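Local coordinates for Dot/Icm T4SS effector (Legionella pneumophila subsp. pneumophila, PDB 4HFV), which is a putative Dot/Icm type IV secretion effector of unknown biochemical function, probably delivered into host cells by Legionella, at residues V53-L56 / L57-E61; H158-V161 / V162-I165. One frame throughout, in Å; residues are numbered along the deposited sequence.

In the fold
Both contacts are local, joining side chains three to five residues apart; one lies within helix 49-64, the other at the N-terminal start of helix 161-188. Interaction 1 is a buried turn-on-turn contact, where most of the side chains are aliphatic and the polar pair K58-E61 lies on a partly exposed flank. Interaction 2 is only partly buried. Its first-turn amides lack helical acceptors and are met by a serine cap and a water, the Y159-D164 bond is a separate polar contact, and V161, V162 and I165 supply the apolar side. The two meet directly, V55 CG2 lying 3.5 Å from Y159 CE2, which places the loop before helix 161-188 against helix 49-64.

Interaction 1. Residues V53-L56 / L57-E61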
loop_
_atom_site.group_PDB
_atom_site.type_symbol
_atom_site.label_atom_id
_atom_site.label_comp_id
_atom_site.label_asym_id
_atom_site.label_seq_id
_atom_site.Cartn_x
_atom_site.Cartn_y
_atom_site.Cartn_z
ATOM N N VAL A 53 -15.181 15.891 15.664
ATOM C CA VAL A 53 -16.524 16.172 15.251
ATOM C C VAL A 53 -16.581 16.829 13.883
ATOM O O VAL A 53 -17.373 16.408 13.056
ATOM C CB VAL A 53 -17.271 17.028 16.362
ATOM C CG1 VAL A 53 -18.538 17.608 15.846
ATOM C CG2 VAL A 53 -17.567 16.153 17.534
ATOM N N LEU A 54 -15.711 17.814 13.631
ATOM C CA LEU A 54 -15.694 18.518 12.344
ATOM C C LEU A 54 -15.275 17.596 11.196
ATOM O O LEU A 54 -15.846 17.636 10.091
ATOM C CB LEU A 54 -14.830 19.794 12.416
ATOM C CG LEU A 54 -15.358 20.889 13.371
ATOM C CD1 LEU A 54 -14.330 22.024 13.537
ATOM C CD2 LEU A 54 -16.630 21.419 12.797
ATOM N N VAL A 55 -14.351 16.692 11.465
ATOM C CA VAL A 55 -13.979 15.732 10.424
ATOM C C VAL A 55 -15.103 14.782 10.077
ATOM O O VAL A 55 -15.376 14.529 8.898
ATOM C CB VAL A 55 -12.742 14.973 10.821
ATOM C CG1 VAL A 55 -12.559 13.784 9.902
ATOM C CG2 VAL A 55 -11.567 15.953 10.707
ATOM N N LEU A 56 -15.820 14.308 11.104
ATOM C CA LEU A 56 -16.996 13.476 10.877
ATOM C C LEU A 56 -18.061 14.212 10.076
ATOM O O LEU A 56 -18.590 13.667 9.119
ATOM C CB LEU A 56 -17.615 13.009 12.207
ATOM C CG LEU A 56 -16.894 11.845 12.874
ATOM C CD1 LEU A 56 -17.280 11.708 14.399
ATOM C CD2 LEU A 56 -17.310 10.635 12.087
ATOM N N LEU A 57 -18.377 15.441 10.470
ATOM C CA LEU A 57 -19.359 16.233 9.759
ATOM C C LEU A 57 -18.905 16.623 8.349
ATOM O O LEU A 57 -19.739 16.695 7.423
ATOM C CB LEU A 57 -19.760 17.481 10.579
ATOM C CG LEU A 57 -20.508 17.252 11.917
ATOM C CD1 LEU A 57 -20.698 18.569 12.723
ATOM C CD2 LEU A 57 -21.804 16.619 11.661
ATOM N N LYS A 58 -17.639 16.959 8.149
ATOM C CA LYS A 58 -17.185 17.268 6.789
ATOM C C LYS A 58 -17.249 16.010 5.911
ATOM O O LYS A 58 -17.650 16.064 4.742
ATOM C CB LYS A 58 -15.767 17.825 6.754
ATOM C CG LYS A 58 -15.286 18.187 5.398
ATOM C CD LYS A 58 -16.089 19.294 4.711
ATOM C CE LYS A 58 -16.118 20.556 5.546
ATOM N NZ LYS A 58 -16.828 21.656 4.802
ATOM N N THR A 59 -16.876 14.892 6.492
ATOM C CA THR A 59 -16.931 13.607 5.783
ATOM C C THR A 59 -18.359 13.349 5.342
ATOM O O THR A 59 -18.598 13.040 4.179
ATOM C CB THR A 59 -16.303 12.474 6.637
ATOM O OG1 THR A 59 -14.895 12.682 6.683
ATOM C CG2 THR A 59 -16.578 11.083 6.102
ATOM N N ILE A 60 -19.320 13.510 6.249
ATOM C CA ILE A 60 -20.710 13.309 5.899
ATOM C C ILE A 60 -21.212 14.243 4.792
ATOM O O ILE A 60 -21.885 13.806 3.860
ATOM C CB ILE A 60 -21.589 13.472 7.149
ATOM C CG1 ILE A 60 -21.480 12.228 8.046
ATOM C CG2 ILE A 60 -22.985 13.706 6.742
ATOM C CD1 ILE A 60 -21.933 12.490 9.531
ATOM N N GLU A 61 -20.891 15.534 4.889
ATOM C CA GLU A 61 -21.242 16.514 3.837
ATOM C C GLU A 61 -20.664 16.091 2.459
ATOM O O GLU A 61 -21.308 16.214 1.399
ATOM C CB GLU A 61 -20.677 17.887 4.246
ATOM C CG GLU A 61 -20.998 19.073 3.304
ATOM C CD GLU A 61 -20.112 20.312 3.571
ATOM O OE1 GLU A 61 -19.461 20.385 4.631
ATOM O OE2 GLU A 61 -20.049 21.222 2.716
#
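V53 and L57 lie side by side and point the same way, one helical turn apart, with V53 CG1 3.9 Å from L57 CD1. L57 CG also comes to 3.4 Å from V53 O. V55 and T59 are turned differently: the valine and threonine side chains cross obliquely, while the hydroxyl bonds to the main-chain carbonyl of V55. T59 OG1, placed beside its own backbone N by a chi1 of -71°, donates to V55 O at 2.9 Å from above the carbonyl plane, 35° out of it. T59 N reaches the same oxygen from the other face, so one carbonyl oxygen holds two donors and the buried hydroxyl has a partner on the preceding turn. The OG1 bond is an addition to the regular i to i+4 ladder of an alpha-helix, whose backbone rungs here are L57 N on V53 O, K58 N on L54 O, T59 N on V55 O and I60 N on L56 O. I60 repeats the leucine's placement farther along, CG1 3.4 Å from L56 O. The outer faces of the turn divide between neighbours: L56 and T59 pack on L80 of helix 70-90, whereas V53 and L57 both touch I20 of helix 9-27. On a partly exposed flank K58, bent at its second and third torsions, brings NZ to 2.9 Å from E61 OE1, a salt bridge on the syn side of the carboxylate.

Interaction 2. Residues H158-V161 / V162-I165; sequences HYSV and VDDI
S160 OG is held by two partners: it accepts from D163 N at 3.2 Å, in a nearly straight bond, and is hydrogen-bonded to a water 2.7 Å from OG. That water also accepts from V162 N, so the serine and the water together satisfy two amides of the first turn. The D163 carboxylate folds back over the serine, OD2 coming to 3.3 Å from S160 CB. A second polar contact lies apart from this one, where the hydroxyl of Y159 donates to D164 OD2 at 2.7 Å. The carboxylate is reached on its anti side, 33° out of its plane, and OD2 lies at the edge of the ring, near the ring plane, 3.1 Å from Y159 CE1. The two side chains cross at about a right angle, with ring and carboxylate planes 78° apart. With CG anti to its backbone N (chi1 179°), the tyrosine extends alongside the first turn of the helix, and one face of the ring has V161 N above it, offset toward the rim. The other carboxylate oxygen, D164 OD1, is hydrogen-bonded to Y83 OH, so this buried acid is gripped by two tyrosine hydroxyls, which would probably help to stabilise its negative charge. S160 is the N-cap of helix 161-188, and ordinary helical bonding begins there, with D164 N donating to S160 O and I165 N to V161 O. Behind the cap V161 CG2 meets I165 CD1 at 4.2 Å, and both residues pack on L134 of helix 120-136. I165 and V162 also touch I180 of the second subunit, and the I165 side chain lies about 5 Å from that of S169, which binds succinate in a crystal structure of this protein, although none is bound to this chain.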
loop_
_atom_site.group_PDB
_atom_site.type_symbol
_atom_site.label_atom_id
_atom_site.label_comp_id
_atom_site.label_asym_id
_atom_site.label_seq_id
_atom_site.Cartn_x
_atom_site.Cartn_y
_atom_site.Cartn_z
ATOM N N HIS A 158 -6.670 22.286 14.329
ATOM C CA HIS A 158 -6.163 21.279 15.253
ATOM C C HIS A 158 -6.304 19.914 14.667
ATOM O O HIS A 158 -6.334 18.908 15.389
ATOM C CB HIS A 158 -6.870 21.393 16.620
ATOM C CG HIS A 158 -6.554 22.668 17.316
ATOM N ND1 HIS A 158 -5.304 23.250 17.250
ATOM C CD2 HIS A 158 -7.330 23.518 18.024
ATOM C CE1 HIS A 158 -5.319 24.392 17.910
ATOM N NE2 HIS A 158 -6.534 24.574 18.395
ATOM N N TYR A 159 -6.386 19.893 13.342
ATOM C CA TYR A 159 -6.442 18.651 12.596
ATOM C C TYR A 159 -5.436 18.677 11.419
ATOM O O TYR A 159 -5.333 19.673 10.709
ATOM C CB TYR A 159 -7.857 18.416 12.076
ATOM C CG TYR A 159 -7.984 17.158 11.273
ATOM C CD1 TYR A 159 -7.824 15.913 11.854
ATOM C CD2 TYR A 159 -8.260 17.212 9.906
ATOM C CE1 TYR A 159 -7.918 14.741 11.078
ATOM C CE2 TYR A 159 -8.381 16.077 9.153
ATOM C CZ TYR A 159 -8.210 14.832 9.739
ATOM O OH TYR A 159 -8.319 13.716 8.917
ATOM N N SER A 160 -4.701 17.585 11.233
ATOM C CA SER A 160 -3.829 17.414 10.062
ATOM C C SER A 160 -4.295 16.225 9.216
ATOM O O SER A 160 -4.079 15.076 9.573
ATOM C CB SER A 160 -2.383 17.185 10.470
ATOM O OG SER A 160 -1.583 16.948 9.298
ATOM N N VAL A 161 -4.977 16.520 8.115
ATOM C CA VAL A 161 -5.491 15.487 7.239
ATOM C C VAL A 161 -4.326 14.664 6.663
ATOM O O VAL A 161 -4.445 13.444 6.485
ATOM C CB VAL A 161 -6.383 16.088 6.153
ATOM C CG1 VAL A 161 -5.575 17.007 5.165
ATOM C CG2 VAL A 161 -7.123 15.014 5.356
ATOM N N VAL A 162 -3.170 15.295 6.434
ATOM C CA VAL A 162 -2.033 14.526 5.902
ATOM C C VAL A 162 -1.489 13.548 6.930
ATOM O O VAL A 162 -1.161 12.413 6.590
ATOM C CB VAL A 162 -0.886 15.438 5.387
ATOM C CG1 VAL A 162 0.296 14.614 4.930
ATOM C CG2 VAL A 162 -1.387 16.287 4.262
ATOM N N ASP A 163 -1.408 13.971 8.191
ATOM C CA ASP A 163 -1.018 13.068 9.273
ATOM C C ASP A 163 -1.945 11.851 9.284
ATOM O O ASP A 163 -1.512 10.728 9.442
ATOM C CB ASP A 163 -1.100 13.762 10.627
ATOM C CG ASP A 163 0.119 14.634 10.918
ATOM O OD1 ASP A 163 1.138 14.533 10.199
ATOM O OD2 ASP A 163 0.052 15.414 11.876
ATOM N N ASP A 164 -3.233 12.093 9.114
ATOM C CA ASP A 164 -4.206 11.009 9.064
ATOM C C ASP A 164 -4.029 10.079 7.845
ATOM O O ASP A 164 -4.114 8.851 7.963
ATOM C CB ASP A 164 -5.638 11.598 9.113
ATOM C CG ASP A 164 -6.297 11.428 10.464
ATOM O OD1 ASP A 164 -5.624 11.076 11.472
ATOM O OD2 ASP A 164 -7.512 11.710 10.508
ATOM N N ILE A 165 -3.763 10.646 6.675
ATOM C CA ILE A 165 -3.457 9.820 5.496
ATOM C C ILE A 165 -2.244 8.906 5.715
ATOM O O ILE A 165 -2.324 7.704 5.444
ATOM C CB ILE A 165 -3.288 10.691 4.275
ATOM C CG1 ILE A 165 -4.664 11.217 3.863
ATOM C CG2 ILE A 165 -2.643 9.892 3.081
ATOM C CD1 ILE A 165 -4.623 12.491 3.031
HETATM O O HOH W 1 -2.310 18.038 6.890
#